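Local coordinates for protein prophenoloxidase b (Marsupenaeus japonicus, PDB 3WKY) that is the inactive precursor of a type 3 copper phenoloxidase that, once activated, probably hydroxylates monophenols and oxidises o-diphenols, at residues A[486-491]-A[544-549]; A[502-507]-A[530-535]; A[589-594]-A[655-660]. One frame throughout, in Å; residues are numbered along the deposited sequence.

All three contacts are antiparallel strand pairs in the immunoglobulin-like domain, and they divide between its two facing sheets. Contact 1 belongs to the small sheet: one side, with threonines, lies toward the surface, while the other is turned to the larger sheet. Contacts 2 and 3 both lie in that larger sheet, joined where strands 501-509 and 588-598 run as neighbours, Phe-593 N bonding to Phe-506 O. Contact 3 is the more aromatic and has no exposed residue; contact 2 takes in an edge strand, 528-534, with a bulge and charged ends. Between the sheets, Ile-489 packs on Val-594 and Tyr-487 on both Ile-505 and Phe-592, so contact 1 packs against the other two across the sheet interface.

Contact 1 of 3, residues A[486-491]-A[544-549]; sequences SYTITV and YITRHS
Tyr-487 and Arg-547 meet in a CH-pi contact in which Arg-547 CB sits over one face of the ring, 3.9 Å from the Tyr-487 ring centroid. The two side chains run alongside each other. Tyr-487 CG lies between its own backbone N and carbonyl carbon (chi1 65°), a rotation that leans the ring across the neighbouring strand, while the arginine chain bends at chi2 and chi3. Tyrosine suits the place because its ring offers a flat apolar surface and its hydroxyl still reaches polar company: Tyr-487 OH hydrogen-bonds to Asp-531 OD2, which also takes a salt bridge from Arg-547 NE.

Backbone hydrogen bonds come in two reciprocal pairs. Tyr-487 N to Arg-547 O and the return bond from Arg-547 N to Tyr-487 O are both 3.0 Å; Ile-489 N to Ile-545 O is 2.8 Å. This is a three-stranded antiparallel sheet of the immunoglobulin-like domain, with 485-493 in the middle and 424-432 and 541-548 at its two edges. Its face bearing Tyr-487, Ile-489, Ile-545 and Arg-547 looks onto strands of the other sheet.

Apolar contact on that face is made by Ile-545 CD1 against Val-491 CG2 at 3.8 Å, the two branched chains crossing at about a right angle.

On the threonine face the hydroxyls do the work. Thr-488 OG1 and Thr-546 OG1 are hydrogen-bonded at 2.8 Å, so each polar branch finds a mate while beta-branching suits the extended backbone. Thr-490 OG1 meets the edge of the Tyr-544 ring, near its plane, 3.4 Å from Tyr-544 CD1.

Contact 2 of 3, residues A[502-507]-A[530-535]; sequences KLRIFL and VDVFET
Leu-503 and Phe-533 lie side by side at the apolar centre, pointing the same way, with Leu-503 CD1 3.6 Å from Phe-533 CZ. The ring gets there because Phe-533 chi1 is 69°, which tips it over the adjoining strand instead of away from it; there it also meets Tyr-487 and Ile-545 of the facing sheet. At the other end the pairing is broken by a classic beta bulge in the immunoglobulin-like domain: Val-530 and Asp-531 both face Ile-505. Ile-505 O accepts Val-530 N at 2.9 Å and, more weakly, Asp-531 N at 3.3 Å. The extra residue lets Val-530 point its side chain toward strand 501-509, where Val-530 CB meets Ile-505 CG2 and Val-530 CG2 lies 3.6 Å from Leu-507 CB. Compact branched residues suit this corner, since they fill it without long ends to place. Beyond the bulge the pairing is regular again, with Leu-503 and Phe-533 exchanging backbone bonds.

On the opposite face Val-532 divides its methyls, CG2 going to Phe-506 CZ and CG1 to Lys-502 CD at 3.8 Å. Lysine fits a margin like this because its methylenes can pack while its amine stays at the polar edge; the chain bends at chi3 (-86°), bringing CE back alongside the backbone of the partner strand. Lys-502 CD also lies 3.6 Å above the plane of the Arg-504 guanidinium, offset toward its rim. With an alanine in place of this lysine, Val-532 CG1 would probably lose its methylene neighbour, and one guanidinium face its aliphatic one.

Buried polar groups find partners too: Asp-531 OD1, on the inner face, accepts Ser-553 N, and Arg-504 NH1 makes a salt bridge to Asp-628 OD2.

Contact 3 of 3, residues A[589-594]-A[655-660]; sequences NFHFFV and MMLQEV
Phe-590, Phe-592 and Val-594 pair with Val-660, Gln-658 and Met-656 through six backbone hydrogen bonds between antiparallel strands whose directions differ by 148°, a marked twist inside the larger sheet of the immunoglobulin-like domain. Phe-592, Val-594 and Val-660 share the face turned toward the small sheet. There Phe-592 CD2 meets Val-660 CG1 at 4.1 Å, and Phe-592 also reaches Val-428 and Ile-505: a large ring suits a seam between sheets because it touches several strands at once.

The other face looks to helix 645-650. Phe-593 and Met-655 make a Met-aromatic contact, the sulfur approaching obliquely with Met-655 SD 3.9 Å from Phe-593 CE2. Leu-657, its CG opposite the backbone N (chi1 -176°), brings both methyls to His-591, with Leu-657 CD2 3.7 Å from His-591 ND1.

A water lies in the plane of that imidazole, 2.8 Å from His-591 ND1, and donates to Glu-659 OE2 at 2.9 Å. Since Glu-659 OE2 also forms a salt bridge with Lys-510, the carboxylate is likely to stay ionised, coupled to the imidazole through the water and not by direct contact.

Contact 1 of 3, residues A[486-491]-A[544-549]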
loop_
_atom_site.group_PDB
_atom_site.type_symbol
_atom_site.label_atom_id
_atom_site.label_comp_id
_atom_site.label_asym_id
_atom_site.label_seq_id
_atom_site.Cartn_x
_atom_site.Cartn_y
_atom_site.Cartn_z
ATOM N N SER A 486 13.695 31.546 44.904
ATOM C CA SER A 486 15.101 31.369 45.219
ATOM C C SER A 486 15.334 29.947 45.709
ATOM O O SER A 486 14.387 29.211 45.991
ATOM C CB SER A 486 15.549 32.358 46.290
ATOM O OG SER A 486 15.071 31.948 47.554
ATOM N N TYR A 487 16.598 29.552 45.778
ATOM C CA TYR A 487 16.945 28.258 46.350
ATOM C C TYR A 487 18.198 28.417 47.203
ATOM O O TYR A 487 19.007 29.314 46.960
ATOM C CB TYR A 487 17.136 27.172 45.274
ATOM C CG TYR A 487 18.299 27.400 44.336
ATOM C CD1 TYR A 487 19.597 27.094 44.719
ATOM C CD2 TYR A 487 18.094 27.886 43.048
ATOM C CE1 TYR A 487 20.658 27.305 43.870
ATOM C CE2 TYR A 487 19.155 28.085 42.185
ATOM C CZ TYR A 487 20.426 27.794 42.595
ATOM O OH TYR A 487 21.488 27.997 41.743
ATOM N N THR A 488 18.358 27.547 48.190
ATOM C CA THR A 488 19.558 27.574 49.018
ATOM C C THR A 488 20.184 26.190 49.085
ATOM O O THR A 488 19.499 25.195 49.356
ATOM C CB THR A 488 19.257 28.094 50.433
ATOM O OG1 THR A 488 18.770 29.439 50.340
ATOM C CG2 THR A 488 20.529 28.080 51.297
ATOM N N ILE A 489 21.484 26.137 48.810
ATOM C CA ILE A 489 22.229 24.902 48.897
ATOM C C ILE A 489 23.101 24.977 50.148
ATOM O O ILE A 489 23.850 25.937 50.324
ATOM C CB ILE A 489 23.153 24.710 47.683
ATOM C CG1 ILE A 489 22.374 24.889 46.366
ATOM C CG2 ILE A 489 23.829 23.340 47.738
ATOM C CD1 ILE A 489 21.143 23.998 46.247
ATOM N N THR A 490 22.987 23.975 51.009
ATOM C CA THR A 490 23.859 23.879 52.179
ATOM C C THR A 490 24.992 22.922 51.836
ATOM O O THR A 490 24.741 21.775 51.444
ATOM C CB THR A 490 23.088 23.347 53.393
ATOM O OG1 THR A 490 21.962 24.202 53.657
ATOM C CG2 THR A 490 23.988 23.312 54.638
ATOM N N VAL A 491 26.235 23.385 51.961
ATOM C CA VAL A 491 27.382 22.536 51.661
ATOM C C VAL A 491 28.359 22.477 52.837
ATOM O O VAL A 491 28.292 23.297 53.753
ATOM C CB VAL A 491 28.137 23.000 50.412
ATOM C CG1 VAL A 491 27.185 23.124 49.219
ATOM C CG2 VAL A 491 28.836 24.324 50.662
ATOM N N TYR A 544 26.146 28.331 53.206
ATOM C CA TYR A 544 24.835 28.388 52.578
ATOM C C TYR A 544 24.966 29.243 51.335
ATOM O O TYR A 544 25.468 30.369 51.399
ATOM C CB TYR A 544 23.804 28.993 53.533
ATOM C CG TYR A 544 23.748 28.295 54.875
ATOM C CD1 TYR A 544 23.025 27.122 55.034
ATOM C CD2 TYR A 544 24.423 28.806 55.980
ATOM C CE1 TYR A 544 22.974 26.472 56.249
ATOM C CE2 TYR A 544 24.372 28.160 57.203
ATOM C CZ TYR A 544 23.646 26.993 57.329
ATOM O OH TYR A 544 23.582 26.336 58.534
ATOM N N ILE A 545 24.546 28.706 50.193
ATOM C CA ILE A 545 24.623 29.455 48.946
ATOM C C ILE A 545 23.204 29.632 48.423
ATOM O O ILE A 545 22.491 28.649 48.193
ATOM C CB ILE A 545 25.491 28.747 47.890
ATOM C CG1 ILE A 545 26.929 28.590 48.389
ATOM C CG2 ILE A 545 25.490 29.531 46.594
ATOM C CD1 ILE A 545 27.309 27.167 48.700
ATOM N N THR A 546 22.800 30.887 48.261
ATOM C CA THR A 546 21.434 31.228 47.890
ATOM C C THR A 546 21.444 31.914 46.532
ATOM O O THR A 546 22.224 32.843 46.311
ATOM C CB THR A 546 20.811 32.191 48.916
ATOM O OG1 THR A 546 20.601 31.498 50.152
ATOM C CG2 THR A 546 19.479 32.732 48.408
ATOM N N ARG A 547 20.591 31.447 45.621
ATOM C CA ARG A 547 20.477 32.053 44.306
ATOM C C ARG A 547 19.040 32.435 44.025
ATOM O O ARG A 547 18.112 31.688 44.348
ATOM C CB ARG A 547 20.965 31.086 43.222
ATOM C CG ARG A 547 22.469 30.925 43.192
ATOM C CD ARG A 547 23.128 32.050 42.418
ATOM N NE ARG A 547 23.174 31.746 40.989
ATOM C CZ ARG A 547 23.889 32.426 40.097
ATOM N NH1 ARG A 547 24.620 33.462 40.480
ATOM N NH2 ARG A 547 23.875 32.066 38.817
ATOM N N HIS A 548 18.852 33.603 43.419
ATOM C CA HIS A 548 17.534 34.081 43.002
ATOM C C HIS A 548 17.307 33.640 41.565
ATOM O O HIS A 548 18.261 33.526 40.801
ATOM C CB HIS A 548 17.471 35.610 43.061
ATOM C CG HIS A 548 16.102 36.176 42.809
ATOM N ND1 HIS A 548 15.577 36.325 41.546
ATOM C CD2 HIS A 548 15.163 36.636 43.670
ATOM C CE1 HIS A 548 14.362 36.845 41.635
ATOM N NE2 HIS A 548 14.090 37.048 42.909
ATOM N N SER A 549 16.057 33.420 41.200
ATOM C CA SER A 549 15.755 32.928 39.855
ATOM C C SER A 549 16.203 33.895 38.756
ATOM O O SER A 549 16.634 33.457 37.685
ATOM C CB SER A 549 14.275 32.540 39.747
ATOM O OG SER A 549 13.409 33.632 40.002
#

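Contact 2 of 3, residues A[502-507]-A[530-535]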
loop_
_atom_site.group_PDB
_atom_site.type_symbol
_atom_site.label_atom_id
_atom_site.label_comp_id
_atom_site.label_asym_id
_atom_site.label_seq_id
_atom_site.Cartn_x
_atom_site.Cartn_y
_atom_site.Cartn_z
ATOM N N LYS A 502 31.908 24.943 41.468
ATOM C CA LYS A 502 30.842 25.293 40.538
ATOM C C LYS A 502 29.614 24.450 40.895
ATOM O O LYS A 502 29.708 23.229 41.018
ATOM C CB LYS A 502 31.291 25.046 39.098
ATOM C CG LYS A 502 30.146 25.045 38.081
ATOM C CD LYS A 502 30.658 25.331 36.671
ATOM C CE LYS A 502 30.733 26.829 36.428
ATOM N NZ LYS A 502 31.267 27.155 35.075
ATOM N N LEU A 503 28.482 25.108 41.124
ATOM C CA LEU A 503 27.239 24.399 41.387
ATOM C C LEU A 503 26.568 24.141 40.034
ATOM O O LEU A 503 26.527 25.024 39.179
ATOM C CB LEU A 503 26.328 25.221 42.282
ATOM C CG LEU A 503 26.714 25.162 43.766
ATOM C CD1 LEU A 503 25.905 26.168 44.568
ATOM C CD2 LEU A 503 26.485 23.750 44.288
ATOM N N ARG A 504 26.072 22.923 39.847
ATOM C CA ARG A 504 25.441 22.544 38.582
ATOM C C ARG A 504 24.092 21.992 38.950
ATOM O O ARG A 504 24.002 20.978 39.637
ATOM C CB ARG A 504 26.272 21.465 37.910
ATOM C CG ARG A 504 27.698 21.886 37.630
ATOM C CD ARG A 504 28.499 20.735 37.105
ATOM N NE ARG A 504 29.895 21.102 36.924
ATOM C CZ ARG A 504 30.397 21.654 35.828
ATOM N NH1 ARG A 504 29.619 21.887 34.767
ATOM N NH2 ARG A 504 31.686 21.953 35.783
ATOM N N ILE A 505 23.037 22.661 38.503
ATOM C CA ILE A 505 21.690 22.324 38.941
ATOM C C ILE A 505 20.811 22.047 37.723
ATOM O O ILE A 505 20.759 22.871 36.815
ATOM C CB ILE A 505 21.100 23.472 39.754
ATOM C CG1 ILE A 505 22.026 23.735 40.959
ATOM C CG2 ILE A 505 19.691 23.142 40.196
ATOM C CD1 ILE A 505 21.432 24.580 42.055
ATOM N N PHE A 506 20.149 20.887 37.701
ATOM C CA PHE A 506 19.348 20.479 36.527
ATOM C C PHE A 506 17.974 19.982 36.961
ATOM O O PHE A 506 17.806 19.506 38.087
ATOM C CB PHE A 506 20.074 19.381 35.726
ATOM C CG PHE A 506 21.307 19.864 35.012
ATOM C CD1 PHE A 506 22.533 19.910 35.658
ATOM C CD2 PHE A 506 21.239 20.283 33.688
ATOM C CE1 PHE A 506 23.672 20.367 34.996
ATOM C CE2 PHE A 506 22.371 20.736 33.023
ATOM C CZ PHE A 506 23.588 20.771 33.675
ATOM N N LEU A 507 16.995 20.079 36.057
ATOM C CA LEU A 507 15.608 19.745 36.360
ATOM C C LEU A 507 15.138 18.687 35.361
ATOM O O LEU A 507 15.546 18.724 34.196
ATOM C CB LEU A 507 14.721 20.990 36.191
ATOM C CG LEU A 507 13.257 20.940 36.655
ATOM C CD1 LEU A 507 13.167 21.093 38.177
ATOM C CD2 LEU A 507 12.425 22.018 35.966
ATOM N N VAL A 530 19.116 24.484 35.086
ATOM C CA VAL A 530 18.415 25.415 35.961
ATOM C C VAL A 530 19.388 26.546 36.298
ATOM O O VAL A 530 19.039 27.729 36.210
ATOM C CB VAL A 530 17.991 24.732 37.269
ATOM C CG1 VAL A 530 17.491 25.764 38.303
ATOM C CG2 VAL A 530 16.925 23.689 37.003
ATOM N N ASP A 531 20.615 26.163 36.647
ATOM C CA ASP A 531 21.632 27.124 37.080
ATOM C C ASP A 531 22.981 26.426 37.174
ATOM O O ASP A 531 23.120 25.405 37.862
ATOM C CB ASP A 531 21.239 27.701 38.450
ATOM C CG ASP A 531 21.801 29.106 38.698
ATOM O OD1 ASP A 531 22.444 29.690 37.798
ATOM O OD2 ASP A 531 21.567 29.638 39.808
ATOM N N VAL A 532 23.971 26.962 36.467
ATOM C CA VAL A 532 25.330 26.434 36.510
ATOM C C VAL A 532 26.246 27.635 36.657
ATOM O O VAL A 532 26.287 28.486 35.773
ATOM C CB VAL A 532 25.688 25.657 35.214
ATOM C CG1 VAL A 532 27.189 25.361 35.154
ATOM C CG2 VAL A 532 24.874 24.370 35.116
ATOM N N PHE A 533 26.961 27.730 37.780
ATOM C CA PHE A 533 27.718 28.943 38.068
ATOM C C PHE A 533 28.817 28.680 39.099
ATOM O O PHE A 533 28.723 27.725 39.880
ATOM C CB PHE A 533 26.767 30.012 38.613
ATOM C CG PHE A 533 26.239 29.696 39.980
ATOM C CD1 PHE A 533 25.146 28.853 40.141
ATOM C CD2 PHE A 533 26.849 30.222 41.113
ATOM C CE1 PHE A 533 24.666 28.543 41.398
ATOM C CE2 PHE A 533 26.374 29.917 42.371
ATOM C CZ PHE A 533 25.284 29.076 42.516
ATOM N N GLU A 534 29.851 29.523 39.110
ATOM C CA GLU A 534 30.890 29.408 40.134
ATOM C C GLU A 534 30.548 30.241 41.368
ATOM O O GLU A 534 30.037 31.353 41.268
ATOM C CB GLU A 534 32.278 29.795 39.603
ATOM C CG GLU A 534 33.392 29.589 40.641
ATOM C CD GLU A 534 34.787 29.843 40.100
ATOM O OE1 GLU A 534 34.958 29.869 38.862
ATOM O OE2 GLU A 534 35.714 30.016 40.924
ATOM N N THR A 535 30.819 29.682 42.538
ATOM C CA THR A 535 30.556 30.369 43.798
ATOM C C THR A 535 31.777 31.170 44.229
ATOM O O THR A 535 32.857 31.049 43.639
ATOM C CB THR A 535 30.278 29.368 44.916
ATOM O OG1 THR A 535 31.469 28.611 45.168
ATOM C CG2 THR A 535 29.141 28.428 44.531
#

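Contact 3 of 3, residues A[589-594]-A[655-660]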
loop_
_atom_site.group_PDB
_atom_site.type_symbol
_atom_site.label_atom_id
_atom_site.label_comp_id
_atom_site.label_asym_id
_atom_site.label_seq_id
_atom_site.Cartn_x
_atom_site.Cartn_y
_atom_site.Cartn_z
ATOM N N ASN A 589 5.558 16.612 39.804
ATOM C CA ASN A 589 6.811 16.406 40.526
ATOM C C ASN A 589 8.048 16.367 39.631
ATOM O O ASN A 589 8.069 15.663 38.624
ATOM C CB ASN A 589 6.728 15.127 41.360
ATOM C CG ASN A 589 5.519 15.113 42.273
ATOM O OD1 ASN A 589 4.700 14.195 42.226
ATOM N ND2 ASN A 589 5.395 16.138 43.101
ATOM N N PHE A 590 9.079 17.121 40.017
ATOM C CA PHE A 590 10.331 17.202 39.265
ATOM C C PHE A 590 11.540 16.886 40.129
ATOM O O PHE A 590 11.594 17.262 41.309
ATOM C CB PHE A 590 10.535 18.606 38.685
ATOM C CG PHE A 590 9.588 18.960 37.575
ATOM C CD1 PHE A 590 8.283 19.340 37.851
ATOM C CD2 PHE A 590 10.023 18.965 36.251
ATOM C CE1 PHE A 590 7.408 19.685 36.831
ATOM C CE2 PHE A 590 9.153 19.310 35.214
ATOM C CZ PHE A 590 7.839 19.671 35.511
ATOM N N HIS A 591 12.521 16.208 39.533
ATOM C CA HIS A 591 13.833 16.079 40.149
ATOM C C HIS A 591 14.554 17.418 40.056
ATOM O O HIS A 591 14.476 18.099 39.035
ATOM C CB HIS A 591 14.687 15.051 39.411
ATOM C CG HIS A 591 14.202 13.639 39.522
ATOM N ND1 HIS A 591 14.061 12.988 40.730
ATOM C CD2 HIS A 591 13.878 12.734 38.567
ATOM C CE1 HIS A 591 13.642 11.754 40.515
ATOM N NE2 HIS A 591 13.526 11.572 39.211
ATOM N N PHE A 592 15.296 17.763 41.109
ATOM C CA PHE A 592 16.092 18.989 41.162
ATOM C C PHE A 592 17.482 18.506 41.576
ATOM O O PHE A 592 17.781 18.342 42.763
ATOM C CB PHE A 592 15.461 19.926 42.202
ATOM C CG PHE A 592 15.993 21.343 42.213
ATOM C CD1 PHE A 592 17.073 21.688 43.031
ATOM C CD2 PHE A 592 15.344 22.354 41.510
ATOM C CE1 PHE A 592 17.540 23.006 43.085
ATOM C CE2 PHE A 592 15.801 23.671 41.561
ATOM C CZ PHE A 592 16.901 23.995 42.357
ATOM N N PHE A 593 18.318 18.225 40.582
ATOM C CA PHE A 593 19.639 17.631 40.800
ATOM C C PHE A 593 20.652 18.730 41.094
ATOM O O PHE A 593 20.695 19.741 40.386
ATOM C CB PHE A 593 20.059 16.859 39.535
ATOM C CG PHE A 593 21.525 16.423 39.502
ATOM C CD1 PHE A 593 22.530 17.298 39.073
ATOM C CD2 PHE A 593 21.876 15.125 39.823
ATOM C CE1 PHE A 593 23.858 16.894 39.012
ATOM C CE2 PHE A 593 23.206 14.705 39.768
ATOM C CZ PHE A 593 24.199 15.592 39.355
ATOM N N VAL A 594 21.475 18.529 42.125
ATOM C CA VAL A 594 22.487 19.516 42.509
ATOM C C VAL A 594 23.853 18.848 42.629
ATOM O O VAL A 594 24.000 17.860 43.353
ATOM C CB VAL A 594 22.147 20.165 43.881
ATOM C CG1 VAL A 594 23.216 21.203 44.272
ATOM C CG2 VAL A 594 20.758 20.785 43.855
ATOM N N MET A 655 26.961 15.252 45.342
ATOM C CA MET A 655 25.695 15.343 44.624
ATOM C C MET A 655 24.530 15.125 45.565
ATOM O O MET A 655 24.601 14.288 46.479
ATOM C CB MET A 655 25.616 14.299 43.508
ATOM C CG MET A 655 26.738 14.307 42.497
ATOM S SD MET A 655 26.378 12.952 41.326
ATOM C CE MET A 655 27.903 12.895 40.391
ATOM N N MET A 656 23.451 15.865 45.339
ATOM C CA MET A 656 22.214 15.649 46.091
ATOM C C MET A 656 21.006 15.743 45.167
ATOM O O MET A 656 20.966 16.582 44.267
ATOM C CB MET A 656 22.082 16.650 47.247
ATOM C CG MET A 656 20.768 16.547 48.024
ATOM S SD MET A 656 20.907 17.210 49.717
ATOM C CE MET A 656 21.937 15.955 50.490
ATOM N N LEU A 657 20.025 14.875 45.391
ATOM C CA LEU A 657 18.807 14.889 44.582
ATOM C C LEU A 657 17.634 15.447 45.374
ATOM O O LEU A 657 17.123 14.808 46.295
ATOM C CB LEU A 657 18.476 13.484 44.084
ATOM C CG LEU A 657 17.267 13.392 43.152
ATOM C CD1 LEU A 657 17.594 14.070 41.816
ATOM C CD2 LEU A 657 16.831 11.934 42.954
ATOM N N GLN A 658 17.222 16.654 45.016
ATOM C CA GLN A 658 16.090 17.312 45.649
ATOM C C GLN A 658 14.858 17.108 44.750
ATOM O O GLN A 658 14.970 16.571 43.639
ATOM C CB GLN A 658 16.461 18.792 45.922
ATOM C CG GLN A 658 15.359 19.854 45.903
ATOM C CD GLN A 658 14.683 20.099 47.236
ATOM O OE1 GLN A 658 14.747 19.275 48.153
ATOM N NE2 GLN A 658 14.015 21.249 47.347
ATOM N N GLU A 659 13.696 17.521 45.233
ATOM C CA GLU A 659 12.457 17.350 44.506
ATOM C C GLU A 659 11.608 18.602 44.694
ATOM O O GLU A 659 11.527 19.137 45.803
ATOM C CB GLU A 659 11.742 16.130 45.081
ATOM C CG GLU A 659 10.800 15.442 44.152
ATOM C CD GLU A 659 10.331 14.094 44.695
ATOM O OE1 GLU A 659 9.281 14.058 45.368
ATOM O OE2 GLU A 659 11.013 13.072 44.444
ATOM N N VAL A 660 11.002 19.098 43.618
ATOM C CA VAL A 660 10.062 20.211 43.734
ATOM C C VAL A 660 8.744 19.855 43.068
ATOM O O VAL A 660 8.688 18.940 42.235
ATOM C CB VAL A 660 10.613 21.531 43.132
ATOM C CG1 VAL A 660 11.951 21.887 43.770
ATOM C CG2 VAL A 660 10.738 21.439 41.614
HETATM O O HOH W 1 13.690 13.399 43.442
#